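Local coordinates for DNA sulfur modification protein DndE (PDB 4LRV) that takes part in the phosphorothioate modification of DNA, in which sulfur enters the DNA backbone, and probably binds DNA, at residues 28-33 with 64-70. Sequence-based numbering, arbitrary orientation.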
loop_
_atom_site.group_PDB
_atom_site.type_symbol
_atom_site.label_atom_id
_atom_site.label_comp_id
_atom_site.label_asym_id
_atom_site.label_seq_id
_atom_site.Cartn_x
_atom_site.Cartn_y
_atom_site.Cartn_z
ATOM N N PRO A 28 11.241 6.758 6.577
ATOM C CA PRO A 28 11.846 6.862 7.916
ATOM C C PRO A 28 10.920 6.423 9.055
ATOM O O PRO A 28 11.352 5.703 9.955
ATOM C CB PRO A 28 12.187 8.348 8.039
ATOM C CG PRO A 28 12.261 8.853 6.636
ATOM C CD PRO A 28 11.256 8.048 5.859
ATOM N N ASN A 29 9.654 6.812 9.018
ATOM C CA ASN A 29 8.753 6.431 10.103
ATOM C C ASN A 29 8.455 4.921 10.189
ATOM O O ASN A 29 8.304 4.380 11.286
ATOM C CB ASN A 29 7.469 7.278 10.105
ATOM C CG ASN A 29 6.562 6.989 8.924
ATOM O OD1 ASN A 29 7.009 6.559 7.858
ATOM N ND2 ASN A 29 5.266 7.235 9.112
ATOM N N ILE A 30 8.374 4.256 9.037
ATOM C CA ILE A 30 8.172 2.810 9.005
ATOM C C ILE A 30 9.439 2.090 9.455
ATOM O O ILE A 30 9.368 1.045 10.089
ATOM C CB ILE A 30 7.751 2.300 7.597
ATOM C CG1 ILE A 30 6.289 2.673 7.302
ATOM C CG2 ILE A 30 7.933 0.786 7.498
ATOM C CD1 ILE A 30 5.864 2.469 5.843
ATOM N N ALA A 31 10.596 2.651 9.107
ATOM C CA ALA A 31 11.869 2.061 9.486
ATOM C C ALA A 31 12.082 2.181 10.990
ATOM O O ALA A 31 12.702 1.316 11.607
ATOM C CB ALA A 31 12.991 2.732 8.747
ATOM N N ALA A 32 11.566 3.258 11.574
ATOM C CA ALA A 32 11.632 3.445 13.003
ATOM C C ALA A 32 10.840 2.341 13.729
ATOM O O ALA A 32 11.286 1.821 14.756
ATOM C CB ALA A 32 11.137 4.828 13.373
ATOM N N ARG A 33 9.681 1.971 13.187
ATOM C CA ARG A 33 8.907 0.869 13.747
ATOM C C ARG A 33 9.690 -0.426 13.710
ATOM O O ARG A 33 9.834 -1.099 14.740
ATOM C CB ARG A 33 7.598 0.690 12.996
ATOM C CG ARG A 33 6.700 1.878 13.125
ATOM C CD ARG A 33 5.510 1.742 12.252
ATOM N NE ARG A 33 5.004 3.068 11.949
ATOM C CZ ARG A 33 4.039 3.319 11.076
ATOM N NH1 ARG A 33 3.465 2.325 10.406
ATOM N NH2 ARG A 33 3.659 4.577 10.876
ATOM N N ILE A 64 1.537 9.244 16.298
ATOM C CA ILE A 64 0.792 8.416 15.358
ATOM C C ILE A 64 1.546 8.306 14.046
ATOM O O ILE A 64 1.554 7.254 13.405
ATOM C CB ILE A 64 -0.619 8.950 15.100
ATOM C CG1 ILE A 64 -1.238 9.463 16.397
ATOM C CG2 ILE A 64 -1.489 7.843 14.488
ATOM C CD1 ILE A 64 -2.736 9.738 16.302
ATOM N N THR A 65 2.187 9.401 13.663
ATOM C CA THR A 65 3.050 9.415 12.501
ATOM C C THR A 65 4.189 8.412 12.669
ATOM O O THR A 65 4.451 7.617 11.767
ATOM C CB THR A 65 3.644 10.812 12.249
ATOM O OG1 THR A 65 2.603 11.792 12.286
ATOM C CG2 THR A 65 4.314 10.855 10.903
ATOM N N TRP A 66 4.863 8.462 13.817
ATOM C CA TRP A 66 5.968 7.551 14.076
ATOM C C TRP A 66 5.493 6.108 14.156
ATOM O O TRP A 66 6.069 5.227 13.507
ATOM C CB TRP A 66 6.688 7.887 15.383
ATOM C CG TRP A 66 7.627 9.067 15.345
ATOM C CD1 TRP A 66 7.500 10.222 16.055
ATOM C CD2 TRP A 66 8.846 9.188 14.599
ATOM N NE1 TRP A 66 8.547 11.060 15.788
ATOM C CE2 TRP A 66 9.393 10.452 14.900
ATOM C CE3 TRP A 66 9.529 8.353 13.699
ATOM C CZ2 TRP A 66 10.591 10.906 14.340
ATOM C CZ3 TRP A 66 10.723 8.807 13.145
ATOM C CH2 TRP A 66 11.236 10.076 13.465
ATOM N N LEU A 67 4.447 5.868 14.944
ATOM C CA LEU A 67 4.090 4.501 15.310
ATOM C C LEU A 67 3.042 3.856 14.432
ATOM O O LEU A 67 3.124 2.659 14.176
ATOM C CB LEU A 67 3.717 4.386 16.803
ATOM C CG LEU A 67 4.760 4.979 17.772
ATOM C CD1 LEU A 67 4.369 4.731 19.221
ATOM C CD2 LEU A 67 6.176 4.447 17.479
ATOM N N GLY A 68 2.063 4.638 13.976
ATOM C CA GLY A 68 0.969 4.114 13.146
ATOM C C GLY A 68 0.160 3.055 13.869
ATOM O O GLY A 68 -0.082 3.184 15.067
ATOM N N GLU A 69 -0.235 2.004 13.145
ATOM C CA GLU A 69 -0.979 0.871 13.720
ATOM C C GLU A 69 -0.184 0.136 14.808
ATOM O O GLU A 69 -0.748 -0.666 15.565
ATOM C CB GLU A 69 -1.358 -0.155 12.641
ATOM C CG GLU A 69 -1.711 0.411 11.275
ATOM C CD GLU A 69 -3.189 0.713 11.120
ATOM O OE1 GLU A 69 -3.766 0.324 10.071
ATOM O OE2 GLU A 69 -3.769 1.328 12.048
ATOM N N THR A 70 1.124 0.381 14.866
ATOM C CA THR A 70 1.949 -0.308 15.844
ATOM C C THR A 70 1.941 0.427 17.186
ATOM O O THR A 70 2.624 0.014 18.119
ATOM C CB THR A 70 3.408 -0.543 15.359
ATOM O OG1 THR A 70 4.196 0.635 15.579
ATOM C CG2 THR A 70 3.456 -0.961 13.898
#
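Arg-33 and Asn-29, one turn apart on helix 28-40, reach carbonyls in the last turn of the short helix 63-67, those of Thr-65 and Trp-66, with side-chain N-H groups. Arg-33 NE gives a nearly straight hydrogen bond to Trp-66 O (2.9 Å, 173° at the hydrogen), while its NH2 makes a longer one to Thr-65 O (3.3 Å). Both oxygens lie at the guanidinium edge, in its plane, so the flat group is held against rotation by two neighbouring carbonyls. Its chain runs extended from CG to NE, with CG anti to the carbonyl carbon (chi1 -64°), a length that suits arginine to this span.

Thr-65 O also accepts a bond from Asn-29 ND2 (2.8 Å), which arrives from the face of the carbonyl plane opposite Arg-33 NH2. Asn-29 OD1 is engaged by Thr-27, and the amide thus has both ends occupied.

Over one guanidinium face lies Leu-67 O, close to NE but too badly angled to be its acceptor; this oxygen takes Thr-70 OG1 (2.7 Å) and Thr-70 N instead. Gly-68 turns the chain out of the helix with positive phi, which glycine adopts readily, and its backbone N lies over the same face.

The apolar part of the contact centres on Ala-32 CB, which meets Trp-66 CE3 at 3.9 Å; the small methyl suits a place beside so broad a ring. The ring also packs edge-to-face against Trp-94, and its NE1 is hydrogen-bonded to Met-7 O.

Past Gly-68 the chain leaves the helix, so Thr-65 O and Trp-66 O lack their usual i+4 backbone donors, and the dipole of this short helix may add modestly to their attraction for a cation. A guanidinium and a neutral amide therefore supply donors to the end of helix 63-67 from helix 28-40, joining the two.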